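Local coordinates for 4-hydroxy-3-methylbut-2-enyl diphosphate reductase (Aquifex aeolicus, PDB 3DNF), which catalyses the last step of the non-mevalonate isoprenoid pathway, reducing HMBPP to a mixture of isopentenyl and dimethylallyl diphosphate with an iron-sulfur cluster, at residues V2-A7 with V258-G263; A10-G15 with S265-I270; I214-K219 with W269-V274. All blocks are in the same frame, centred on the assembly; numbering follows the deposited sequence.

Interaction 1: V2-A7 with V258-G263; sequences VDIIIA and VGISAG
I4, I5 and I6 pair with V258, G259 and I260 as neighbouring parallel strands in one four-stranded sheet of this trilobal, open alpha/beta protein. Strand 3-6 is an edge strand of that sheet within the chain, and strand 257-262 lies between it and strand 212-216. The two short strand axes approach to 4.8 Å and run 24° apart. Four backbone hydrogen bonds make the ladder. V258 N donates to D3 O, and I5 N to V258 O. I260 N then binds I5 O at 2.9 Å, with the donor tilted 24° from the carbonyl plane. A7 N closes the ladder on I260 O at 2.7 Å.

I4, V258, I6 and I260 put their side chains on one face; I4, I6 and I260 touch helix 268-281 there. I4 and I260 lie side by side, pointing the same way, with I4 CG2 3.6 Å from I260 CD1. The first torsion of I4 is not staggered (chi1 -30°); CG2 lies roughly opposite the backbone N, turned to I260. Just before the strand, the V2 and V258 side chains cross at about a right angle, V2 CG2 4.0 Å from V258 CG2. The other face carries I5 and faces helix 195-206. G259 brings no side chain there, and I5 CG2 comes down to the backbone, 3.4 Å from V258 O. Beyond the last bridge, A7 CB rests 3.9 Å from S261 CB.

Interaction 2: A10-G15 with S265-I270; sequences AGFCFG and STPDWI. With F3S (Fe3-s4 cluster), chain E.
Apolar contact centres on the F12 ring, which lies against the backbone of S265, T266 and P267. P267 CA sits over one ring face, 3.9 Å from the centroid, in a CH-pi contact displaced toward the rim. P267 CB adds a contact of 3.6 Å to F12 CZ. S265 C lies at the ring edge, near its plane. F12 CG, anti to the carbonyl carbon (chi1 -70°), carries the ring nearer to 265-267 than CB itself comes.

Polar contact runs mostly through one water. It accepts from F12 N at 2.9 Å and donates to T266 O and to D268 OD1, the latter at 2.7 Å. The direct bond from F12 N to T266 O is long and weak. G11 CA comes within 3.4 Å of T266 O, a close backbone contact.

The contact joins the loops leading into two helices: C13 is the N-cap of helix 14-26, and P267 holds that position for helix 268-281. S265 is predicted to bind HMBPP and both products.

Metal binding follows directly after F12. C13 SG binds iron FE4 of the Fe3-S4 cluster at 2.5 Å. G15 N lies 3.3 Å from cluster sulfur S3.

Interaction 3: I214-K219 with W269-V274; sequences IIIGGK and WIIEQV
I216 is the main bump of this contact. Its side chain rises from strand 212-216 and enters the hollow between I270, I271 and V274 on one side of helix 268-281. The two branches of I216 take different partners. I216 CD1 goes to the V274 side and touches V274 CG2 at 3.6 Å. The two side chains meet tip to tip. I216 CD1 lies 3.8 Å from V274 CG1, so it fits between the two branches of the valine. I216 CD1 also passes 4.1 Å from I271 CA, where the helix backbone forms the floor of the hollow. The CG2 branch of I216 leads the other way, to I270 CG2 at 3.8 Å. In I216, CG1 is anti to the carbonyl carbon (chi1 -51°) and CG2 is anti to the nitrogen, and this split lets one residue reach two successive turns of the helix.

This is the helix-on-sheet packing of an open alpha/beta lobe. Strand 212-216 is an inner strand of the parallel four-stranded sheet, and the C-terminal helix packs on one face of it. The segment axes come no closer than 10.2 Å, a gap bridged by these aliphatic side chains. Strand and helix run in roughly opposite senses, 148° apart.

I214 makes a smaller bump two residues earlier on the same face. I214 CG2 meets V274 CG1 at 4.1 Å, and the two side chains cross obliquely. V274 is therefore wedged against both isoleucines, with CG1 shared between them and CG2 directed to I216. I260 and A262 of the next strand pack beside I216, and I241 of strand 238-241 touches both I214 and V274. I271 CG1 is a more distant neighbour, 4.3 Å from I216 CD1.

The chain starts in strand 3-6 and goes straight on to the cluster cysteine and helix 14-26. Both segments wait some 250 residues for their partners. Interaction 1 closes a loop of about 250 residues, when strand 257-262 returns beside the N-terminal strand. Interaction 2 follows at once, joining the loops that follow the two strands, and its loop crosses that of interaction 1. Interaction 3 closes a loop of about 50 residues, from strand 212-216 to helix 268-281. It ends on the same stretch as interaction 2, sharing W269 and I270, and crosses interaction 1. Together they bind both chain ends into one lobe and lead it to the iron-sulfur centre.

Interaction 1: V2-A7 with V258-G263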
ATOM      1  N   VAL B   2      11.416 -44.738  17.573  1.00 68.66           N
ATOM      2  CA  VAL B   2      11.443 -44.262  16.183  1.00 67.09           C
ATOM      3  C   VAL B   2      12.147 -42.899  16.056  1.00 65.74           C
ATOM      4  O   VAL B   2      12.811 -42.442  16.997  1.00 65.67           O
ATOM      5  CB  VAL B   2      10.010 -44.219  15.555  1.00 67.33           C
ATOM      6  CG1 VAL B   2       9.388 -45.621  15.530  1.00 67.49           C
ATOM      7  CG2 VAL B   2       9.099 -43.228  16.291  1.00 67.20           C
ATOM      8  N   ASP B   3      12.002 -42.259  14.896  1.00 63.74           N
ATOM      9  CA  ASP B   3      12.614 -40.959  14.650  1.00 61.80           C
ATOM     10  C   ASP B   3      11.638 -39.811  14.941  1.00 59.79           C
ATOM     11  O   ASP B   3      10.595 -39.686  14.288  1.00 59.74           O
ATOM     12  CB  ASP B   3      13.112 -40.877  13.209  1.00 62.29           C
ATOM     13  CG  ASP B   3      14.431 -40.134  13.089  1.00 63.85           C
ATOM     14  OD1 ASP B   3      14.685 -39.207  13.895  1.00 65.95           O
ATOM     15  OD2 ASP B   3      15.220 -40.485  12.183  1.00 66.04           O
ATOM     16  N   ILE B   4      11.984 -38.977  15.919  1.00 57.03           N
ATOM     17  CA  ILE B   4      11.149 -37.825  16.286  1.00 54.06           C
ATOM     18  C   ILE B   4      11.830 -36.543  15.845  1.00 51.50           C
ATOM     19  O   ILE B   4      12.965 -36.281  16.235  1.00 51.57           O
ATOM     20  CB  ILE B   4      10.915 -37.725  17.818  1.00 54.42           C
ATOM     21  CG1 ILE B   4      10.928 -39.105  18.491  1.00 54.62           C
ATOM     22  CG2 ILE B   4       9.635 -36.938  18.118  1.00 54.47           C
ATOM     23  CD1 ILE B   4      12.332 -39.608  18.857  1.00 55.27           C
ATOM     24  N   ILE B   5      11.147 -35.744  15.039  1.00 48.17           N
ATOM     25  CA  ILE B   5      11.701 -34.457  14.648  1.00 45.04           C
ATOM     26  C   ILE B   5      10.823 -33.305  15.131  1.00 42.71           C
ATOM     27  O   ILE B   5       9.648 -33.197  14.776  1.00 42.14           O
ATOM     28  CB  ILE B   5      12.013 -34.368  13.128  1.00 45.15           C
ATOM     29  CG1 ILE B   5      12.596 -32.995  12.770  1.00 44.85           C
ATOM     30  CG2 ILE B   5      10.778 -34.701  12.298  1.00 45.87           C
ATOM     31  CD1 ILE B   5      13.415 -32.957  11.495  1.00 45.31           C
ATOM     32  N   ILE B   6      11.411 -32.465  15.970  1.00 40.09           N
ATOM     33  CA  ILE B   6      10.757 -31.236  16.409  1.00 37.68           C
ATOM     34  C   ILE B   6      10.984 -30.190  15.325  1.00 36.55           C
ATOM     35  O   ILE B   6      12.127 -29.892  14.971  1.00 36.01           O
ATOM     36  CB  ILE B   6      11.281 -30.755  17.790  1.00 37.50           C
ATOM     37  CG1 ILE B   6      11.002 -31.819  18.855  1.00 36.95           C
ATOM     38  CG2 ILE B   6      10.635 -29.414  18.185  1.00 35.84           C
ATOM     39  CD1 ILE B   6      11.771 -31.633  20.139  1.00 37.54           C
ATOM     40  N   ALA B   7       9.886 -29.670  14.781  1.00 35.21           N
ATOM     41  CA  ALA B   7       9.932 -28.668  13.719  1.00 33.90           C
ATOM     42  C   ALA B   7      10.692 -27.426  14.168  1.00 33.45           C
ATOM     43  O   ALA B   7      10.594 -26.999  15.325  1.00 31.86           O
ATOM     44  CB  ALA B   7       8.516 -28.292  13.273  1.00 33.83           C
ATOM     45  N   VAL B 258       8.026 -39.250  13.221  1.00 35.63           N
ATOM     46  CA  VAL B 258       7.041 -38.395  13.899  1.00 34.85           C
ATOM     47  C   VAL B 258       7.485 -36.935  13.859  1.00 34.44           C
ATOM     48  O   VAL B 258       8.630 -36.619  14.191  1.00 34.27           O
ATOM     49  CB  VAL B 258       6.839 -38.790  15.387  1.00 35.01           C
ATOM     50  CG1 VAL B 258       5.730 -37.933  16.035  1.00 34.15           C
ATOM     51  CG2 VAL B 258       6.536 -40.281  15.519  1.00 34.50           C
ATOM     52  N   GLY B 259       6.572 -36.055  13.455  1.00 33.92           N
ATOM     53  CA  GLY B 259       6.802 -34.614  13.530  1.00 33.05           C
ATOM     54  C   GLY B 259       6.089 -33.947  14.698  1.00 32.95           C
ATOM     55  O   GLY B 259       4.938 -34.273  15.010  1.00 32.46           O
ATOM     56  N   ILE B 260       6.782 -33.021  15.358  1.00 32.18           N
ATOM     57  CA  ILE B 260       6.197 -32.239  16.449  1.00 32.47           C
ATOM     58  C   ILE B 260       6.394 -30.752  16.209  1.00 31.99           C
ATOM     59  O   ILE B 260       7.512 -30.281  15.929  1.00 31.65           O
ATOM     60  CB  ILE B 260       6.813 -32.572  17.839  1.00 32.05           C
ATOM     61  CG1 ILE B 260       6.656 -34.056  18.185  1.00 33.15           C
ATOM     62  CG2 ILE B 260       6.189 -31.700  18.933  1.00 32.84           C
ATOM     63  CD1 ILE B 260       7.387 -34.461  19.465  1.00 33.17           C
ATOM     64  N   SER B 261       5.304 -30.004  16.325  1.00 31.59           N
ATOM     65  CA  SER B 261       5.433 -28.568  16.490  1.00 31.13           C
ATOM     66  C   SER B 261       4.538 -28.072  17.599  1.00 30.49           C
ATOM     67  O   SER B 261       3.811 -28.847  18.223  1.00 30.82           O
ATOM     68  CB  SER B 261       5.157 -27.823  15.194  1.00 31.39           C
ATOM     69  OG  SER B 261       5.683 -26.510  15.295  1.00 32.55           O
ATOM     70  N   ALA B 262       4.611 -26.771  17.851  1.00 30.13           N
ATOM     71  CA  ALA B 262       3.860 -26.152  18.939  1.00 29.61           C
ATOM     72  C   ALA B 262       3.577 -24.713  18.605  1.00 28.56           C
ATOM     73  O   ALA B 262       4.372 -24.078  17.901  1.00 29.49           O
ATOM     74  CB  ALA B 262       4.656 -26.230  20.240  1.00 28.71           C
ATOM     75  N   GLY B 263       2.461 -24.208  19.134  1.00 28.45           N
ATOM     76  CA  GLY B 263       2.065 -22.797  19.027  1.00 27.76           C
ATOM     77  C   GLY B 263       2.972 -21.860  19.834  1.00 28.76           C
ATOM     78  O   GLY B 263       3.864 -22.303  20.557  1.00 28.43           O
TER

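Interaction 2: A10-G15 with S265-I270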
ATOM      1  N   ALA B  10       9.191 -24.352  16.453  1.00 29.89           N
ATOM      2  CA  ALA B  10       8.138 -24.813  17.371  1.00 29.56           C
ATOM      3  C   ALA B  10       8.195 -23.989  18.672  1.00 30.14           C
ATOM      4  O   ALA B  10       9.280 -23.776  19.237  1.00 29.90           O
ATOM      5  CB  ALA B  10       8.268 -26.317  17.670  1.00 29.11           C
ATOM      6  N   GLY B  11       7.050 -23.471  19.105  1.00 29.68           N
ATOM      7  CA  GLY B  11       6.954 -22.873  20.430  1.00 29.46           C
ATOM      8  C   GLY B  11       7.244 -21.398  20.428  1.00 30.52           C
ATOM      9  O   GLY B  11       6.923 -20.695  19.453  1.00 30.05           O
ATOM     10  N   PHE B  12       7.847 -20.927  21.538  1.00 29.47           N
ATOM     11  CA  PHE B  12       8.045 -19.492  21.812  1.00 29.26           C
ATOM     12  C   PHE B  12       8.866 -18.839  20.712  1.00 27.88           C
ATOM     13  O   PHE B  12       9.865 -19.387  20.238  1.00 27.89           O
ATOM     14  CB  PHE B  12       8.855 -19.242  23.120  1.00 28.98           C
ATOM     15  CG  PHE B  12       8.144 -19.583  24.411  1.00 28.19           C
ATOM     16  CD1 PHE B  12       6.790 -19.893  24.454  1.00 29.60           C
ATOM     17  CD2 PHE B  12       8.867 -19.550  25.614  1.00 29.29           C
ATOM     18  CE1 PHE B  12       6.162 -20.191  25.667  1.00 31.62           C
ATOM     19  CE2 PHE B  12       8.259 -19.837  26.822  1.00 26.70           C
ATOM     20  CZ  PHE B  12       6.902 -20.157  26.847  1.00 29.53           C
ATOM     21  N   CYS B  13       8.449 -17.644  20.340  1.00 28.17           N
ATOM     22  CA  CYS B  13       9.239 -16.782  19.479  1.00 28.28           C
ATOM     23  C   CYS B  13      10.447 -16.223  20.231  1.00 29.65           C
ATOM     24  O   CYS B  13      10.552 -16.299  21.468  1.00 28.82           O
ATOM     25  CB  CYS B  13       8.388 -15.620  19.033  1.00 28.04           C
ATOM     26  SG  CYS B  13       7.852 -14.745  20.475  1.00 26.70           S
ATOM     27  N   PHE B  14      11.331 -15.597  19.474  1.00 31.47           N
ATOM     28  CA  PHE B  14      12.525 -14.984  20.039  1.00 32.59           C
ATOM     29  C   PHE B  14      12.249 -14.078  21.260  1.00 31.78           C
ATOM     30  O   PHE B  14      12.866 -14.229  22.327  1.00 30.94           O
ATOM     31  CB  PHE B  14      13.216 -14.180  18.947  1.00 35.04           C
ATOM     32  CG  PHE B  14      14.294 -13.287  19.466  1.00 38.11           C
ATOM     33  CD1 PHE B  14      15.533 -13.807  19.805  1.00 41.69           C
ATOM     34  CD2 PHE B  14      14.054 -11.921  19.631  1.00 41.03           C
ATOM     35  CE1 PHE B  14      16.538 -12.965  20.310  1.00 43.18           C
ATOM     36  CE2 PHE B  14      15.037 -11.069  20.128  1.00 43.12           C
ATOM     37  CZ  PHE B  14      16.270 -11.579  20.477  1.00 41.16           C
ATOM     38  N   GLY B  15      11.322 -13.143  21.109  1.00 31.19           N
ATOM     39  CA  GLY B  15      11.014 -12.178  22.159  1.00 30.57           C
ATOM     40  C   GLY B  15      10.477 -12.807  23.421  1.00 31.92           C
ATOM     41  O   GLY B  15      10.826 -12.402  24.500  1.00 30.86           O
ATOM     42  N   SER B 265       2.618 -20.168  22.402  1.00 28.77           N
ATOM     43  CA  SER B 265       2.503 -20.127  23.856  1.00 29.82           C
ATOM     44  C   SER B 265       3.003 -21.391  24.539  1.00 28.97           C
ATOM     45  O   SER B 265       2.737 -21.602  25.731  1.00 29.28           O
ATOM     46  CB  SER B 265       1.054 -19.814  24.251  1.00 29.82           C
ATOM     47  OG  SER B 265       0.782 -18.441  24.031  1.00 34.44           O
ATOM     48  N   THR B 266       3.705 -22.243  23.790  1.00 28.43           N
ATOM     49  CA  THR B 266       4.185 -23.524  24.317  1.00 28.19           C
ATOM     50  C   THR B 266       5.676 -23.459  24.653  1.00 27.90           C
ATOM     51  O   THR B 266       6.512 -23.248  23.769  1.00 27.28           O
ATOM     52  CB  THR B 266       3.865 -24.695  23.346  1.00 27.68           C
ATOM     53  OG1 THR B 266       2.450 -24.734  23.122  1.00 27.37           O
ATOM     54  CG2 THR B 266       4.311 -26.081  23.924  1.00 28.54           C
ATOM     55  N   PRO B 267       6.014 -23.651  25.943  1.00 28.44           N
ATOM     56  CA  PRO B 267       7.403 -23.660  26.348  1.00 28.43           C
ATOM     57  C   PRO B 267       8.056 -24.978  25.926  1.00 29.35           C
ATOM     58  O   PRO B 267       7.368 -25.990  25.710  1.00 28.81           O
ATOM     59  CB  PRO B 267       7.322 -23.566  27.876  1.00 28.50           C
ATOM     60  CG  PRO B 267       6.018 -24.179  28.214  1.00 28.35           C
ATOM     61  CD  PRO B 267       5.108 -23.820  27.095  1.00 28.10           C
ATOM     62  N   ASP B 268       9.373 -24.940  25.801  1.00 29.19           N
ATOM     63  CA  ASP B 268      10.146 -26.116  25.396  1.00 29.97           C
ATOM     64  C   ASP B 268      10.023 -27.312  26.323  1.00 29.52           C
ATOM     65  O   ASP B 268      10.193 -28.448  25.879  1.00 28.82           O
ATOM     66  CB  ASP B 268      11.617 -25.739  25.279  1.00 30.68           C
ATOM     67  CG  ASP B 268      11.907 -24.894  24.052  1.00 33.47           C
ATOM     68  OD1 ASP B 268      11.030 -24.813  23.155  1.00 35.99           O
ATOM     69  OD2 ASP B 268      13.022 -24.326  23.985  1.00 36.45           O
ATOM     70  N   TRP B 269       9.744 -27.084  27.603  1.00 28.73           N
ATOM     71  CA  TRP B 269       9.635 -28.217  28.525  1.00 28.44           C
ATOM     72  C   TRP B 269       8.385 -29.048  28.267  1.00 28.70           C
ATOM     73  O   TRP B 269       8.373 -30.255  28.540  1.00 28.71           O
ATOM     74  CB  TRP B 269       9.720 -27.793  29.998  1.00 27.69           C
ATOM     75  CG  TRP B 269       8.613 -26.942  30.488  1.00 26.41           C
ATOM     76  CD1 TRP B 269       8.584 -25.581  30.497  1.00 25.70           C
ATOM     77  CD2 TRP B 269       7.381 -27.375  31.085  1.00 25.05           C
ATOM     78  NE1 TRP B 269       7.421 -25.136  31.048  1.00 25.31           N
ATOM     79  CE2 TRP B 269       6.656 -26.208  31.418  1.00 25.70           C
ATOM     80  CE3 TRP B 269       6.820 -28.626  31.371  1.00 26.00           C
ATOM     81  CZ2 TRP B 269       5.394 -26.256  32.018  1.00 25.20           C
ATOM     82  CZ3 TRP B 269       5.567 -28.672  31.963  1.00 26.17           C
ATOM     83  CH2 TRP B 269       4.871 -27.495  32.291  1.00 26.64           C
ATOM     84  N   ILE B 270       7.340 -28.405  27.748  1.00 28.99           N
ATOM     85  CA  ILE B 270       6.130 -29.140  27.339  1.00 29.54           C
ATOM     86  C   ILE B 270       6.412 -29.958  26.070  1.00 30.08           C
ATOM     87  O   ILE B 270       6.021 -31.118  25.997  1.00 29.26           O
ATOM     88  CB  ILE B 270       4.880 -28.230  27.204  1.00 29.65           C
ATOM     89  CG1 ILE B 270       4.408 -27.814  28.601  1.00 28.32           C
ATOM     90  CG2 ILE B 270       3.737 -28.957  26.445  1.00 31.00           C
ATOM     91  CD1 ILE B 270       3.424 -26.629  28.650  1.00 29.94           C
TER
HETATM   92 FE1  F3S E3302       7.883 -11.482  17.137  1.00 28.55          FE
HETATM   93 FE3  F3S E3302       8.878 -10.348  19.389  1.00 24.46          FE
HETATM   94 FE4  F3S E3302       7.655 -12.487  19.330  1.00 33.47          FE
HETATM   95  S1  F3S E3302       7.619  -9.336  17.786  1.00 25.24           S
HETATM   96  S2  F3S E3302       6.284 -13.001  17.727  1.00 37.10           S
HETATM   97  S3  F3S E3302       9.607 -12.274  18.411  1.00 27.28           S
HETATM   98  S4  F3S E3302       7.678 -11.255  21.127  1.00 27.71           S
HETATM   99  O   HOH W   1       9.196 -22.806  23.302  1.00 36.27           O

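Interaction 3: I214-K219 with W269-V274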
ATOM      1  N   ILE B 214       2.233 -34.020  15.267  1.00 29.71           N
ATOM      2  CA  ILE B 214       1.709 -33.564  16.561  1.00 29.83           C
ATOM      3  C   ILE B 214       1.851 -32.049  16.693  1.00 29.54           C
ATOM      4  O   ILE B 214       2.953 -31.513  16.573  1.00 29.65           O
ATOM      5  CB  ILE B 214       2.427 -34.250  17.767  1.00 29.75           C
ATOM      6  CG1 ILE B 214       2.402 -35.784  17.645  1.00 29.39           C
ATOM      7  CG2 ILE B 214       1.841 -33.761  19.110  1.00 29.79           C
ATOM      8  CD1 ILE B 214       0.998 -36.430  17.539  1.00 28.12           C
ATOM      9  N   ILE B 215       0.730 -31.374  16.936  1.00 29.46           N
ATOM     10  CA  ILE B 215       0.696 -29.924  17.133  1.00 29.50           C
ATOM     11  C   ILE B 215       0.287 -29.637  18.581  1.00 29.92           C
ATOM     12  O   ILE B 215      -0.801 -30.035  19.026  1.00 30.21           O
ATOM     13  CB  ILE B 215      -0.272 -29.218  16.119  1.00 29.69           C
ATOM     14  CG1 ILE B 215       0.150 -29.466  14.648  1.00 29.02           C
ATOM     15  CG2 ILE B 215      -0.444 -27.732  16.449  1.00 29.49           C
ATOM     16  CD1 ILE B 215       1.566 -29.019  14.266  1.00 30.95           C
ATOM     17  N   ILE B 216       1.173 -28.976  19.322  1.00 30.27           N
ATOM     18  CA  ILE B 216       0.946 -28.725  20.744  1.00 30.00           C
ATOM     19  C   ILE B 216       0.514 -27.263  20.981  1.00 30.73           C
ATOM     20  O   ILE B 216       1.008 -26.341  20.325  1.00 30.14           O
ATOM     21  CB  ILE B 216       2.201 -29.069  21.596  1.00 30.31           C
ATOM     22  CG1 ILE B 216       2.709 -30.471  21.287  1.00 30.07           C
ATOM     23  CG2 ILE B 216       1.888 -28.951  23.100  1.00 29.49           C
ATOM     24  CD1 ILE B 216       4.180 -30.655  21.621  1.00 31.08           C
ATOM     25  N   GLY B 217      -0.423 -27.068  21.911  1.00 31.20           N
ATOM     26  CA  GLY B 217      -0.850 -25.730  22.293  1.00 32.03           C
ATOM     27  C   GLY B 217      -2.224 -25.696  22.910  1.00 32.60           C
ATOM     28  O   GLY B 217      -3.007 -26.646  22.766  1.00 32.62           O
ATOM     29  N   GLY B 218      -2.533 -24.600  23.600  1.00 32.84           N
ATOM     30  CA  GLY B 218      -3.865 -24.421  24.179  1.00 33.54           C
ATOM     31  C   GLY B 218      -4.887 -24.342  23.061  1.00 34.13           C
ATOM     32  O   GLY B 218      -4.575 -23.821  21.987  1.00 33.89           O
ATOM     33  N   LYS B 219      -6.090 -24.871  23.309  1.00 34.88           N
ATOM     34  CA  LYS B 219      -7.194 -24.880  22.329  1.00 35.92           C
ATOM     35  C   LYS B 219      -7.651 -23.474  21.944  1.00 36.86           C
ATOM     36  O   LYS B 219      -8.043 -23.232  20.804  1.00 36.78           O
ATOM     37  CB  LYS B 219      -8.414 -25.647  22.864  1.00 35.49           C
ATOM     38  CG  LYS B 219      -8.179 -27.110  23.195  1.00 35.36           C
ATOM     39  CD  LYS B 219      -9.399 -27.728  23.892  1.00 35.29           C
ATOM     40  CE  LYS B 219      -9.064 -29.137  24.362  1.00 34.66           C
ATOM     41  NZ  LYS B 219     -10.148 -29.780  25.141  1.00 33.98           N
ATOM     42  N   TRP B 269       9.744 -27.084  27.603  1.00 28.73           N
ATOM     43  CA  TRP B 269       9.635 -28.217  28.525  1.00 28.44           C
ATOM     44  C   TRP B 269       8.385 -29.048  28.267  1.00 28.70           C
ATOM     45  O   TRP B 269       8.373 -30.255  28.540  1.00 28.71           O
ATOM     46  CB  TRP B 269       9.720 -27.793  29.998  1.00 27.69           C
ATOM     47  CG  TRP B 269       8.613 -26.942  30.488  1.00 26.41           C
ATOM     48  CD1 TRP B 269       8.584 -25.581  30.497  1.00 25.70           C
ATOM     49  CD2 TRP B 269       7.381 -27.375  31.085  1.00 25.05           C
ATOM     50  NE1 TRP B 269       7.421 -25.136  31.048  1.00 25.31           N
ATOM     51  CE2 TRP B 269       6.656 -26.208  31.418  1.00 25.70           C
ATOM     52  CE3 TRP B 269       6.820 -28.626  31.371  1.00 26.00           C
ATOM     53  CZ2 TRP B 269       5.394 -26.256  32.018  1.00 25.20           C
ATOM     54  CZ3 TRP B 269       5.567 -28.672  31.963  1.00 26.17           C
ATOM     55  CH2 TRP B 269       4.871 -27.495  32.291  1.00 26.64           C
ATOM     56  N   ILE B 270       7.340 -28.405  27.748  1.00 28.99           N
ATOM     57  CA  ILE B 270       6.130 -29.140  27.339  1.00 29.54           C
ATOM     58  C   ILE B 270       6.412 -29.958  26.070  1.00 30.08           C
ATOM     59  O   ILE B 270       6.021 -31.118  25.997  1.00 29.26           O
ATOM     60  CB  ILE B 270       4.880 -28.230  27.204  1.00 29.65           C
ATOM     61  CG1 ILE B 270       4.408 -27.814  28.601  1.00 28.32           C
ATOM     62  CG2 ILE B 270       3.737 -28.957  26.445  1.00 31.00           C
ATOM     63  CD1 ILE B 270       3.424 -26.629  28.650  1.00 29.94           C
ATOM     64  N   ILE B 271       7.087 -29.354  25.089  1.00 30.18           N
ATOM     65  CA  ILE B 271       7.505 -30.077  23.878  1.00 30.75           C
ATOM     66  C   ILE B 271       8.370 -31.311  24.193  1.00 31.47           C
ATOM     67  O   ILE B 271       8.225 -32.361  23.558  1.00 31.17           O
ATOM     68  CB  ILE B 271       8.237 -29.151  22.869  1.00 30.62           C
ATOM     69  CG1 ILE B 271       7.384 -27.924  22.525  1.00 30.43           C
ATOM     70  CG2 ILE B 271       8.638 -29.921  21.591  1.00 30.58           C
ATOM     71  CD1 ILE B 271       8.158 -26.842  21.738  1.00 30.75           C
ATOM     72  N   GLU B 272       9.257 -31.188  25.176  1.00 31.97           N
ATOM     73  CA  GLU B 272      10.078 -32.327  25.620  1.00 32.33           C
ATOM     74  C   GLU B 272       9.259 -33.404  26.318  1.00 32.41           C
ATOM     75  O   GLU B 272       9.542 -34.597  26.161  1.00 32.40           O
ATOM     76  CB  GLU B 272      11.232 -31.866  26.519  1.00 32.43           C
ATOM     77  CG  GLU B 272      12.237 -30.933  25.824  1.00 34.14           C
ATOM     78  CD  GLU B 272      12.805 -31.518  24.527  1.00 37.20           C
ATOM     79  OE1 GLU B 272      13.227 -32.689  24.542  1.00 35.78           O
ATOM     80  OE2 GLU B 272      12.816 -30.803  23.498  1.00 39.66           O
ATOM     81  N   GLN B 273       8.254 -32.983  27.084  1.00 32.74           N
ATOM     82  CA  GLN B 273       7.324 -33.905  27.733  1.00 33.23           C
ATOM     83  C   GLN B 273       6.606 -34.752  26.691  1.00 33.42           C
ATOM     84  O   GLN B 273       6.460 -35.962  26.858  1.00 33.96           O
ATOM     85  CB  GLN B 273       6.298 -33.148  28.572  1.00 33.27           C
ATOM     86  CG  GLN B 273       6.815 -32.671  29.917  1.00 33.51           C
ATOM     87  CD  GLN B 273       5.710 -32.283  30.878  1.00 33.81           C
ATOM     88  OE1 GLN B 273       5.943 -32.181  32.080  1.00 34.70           O
ATOM     89  NE2 GLN B 273       4.503 -32.056  30.358  1.00 33.72           N
ATOM     90  N   VAL B 274       6.170 -34.099  25.617  1.00 33.73           N
ATOM     91  CA  VAL B 274       5.508 -34.768  24.503  1.00 34.18           C
ATOM     92  C   VAL B 274       6.463 -35.720  23.756  1.00 34.54           C
ATOM     93  O   VAL B 274       6.120 -36.884  23.504  1.00 34.43           O
ATOM     94  CB  VAL B 274       4.847 -33.737  23.554  1.00 33.89           C
ATOM     95  CG1 VAL B 274       4.378 -34.397  22.240  1.00 34.38           C
ATOM     96  CG2 VAL B 274       3.685 -33.056  24.268  1.00 33.84           C
TER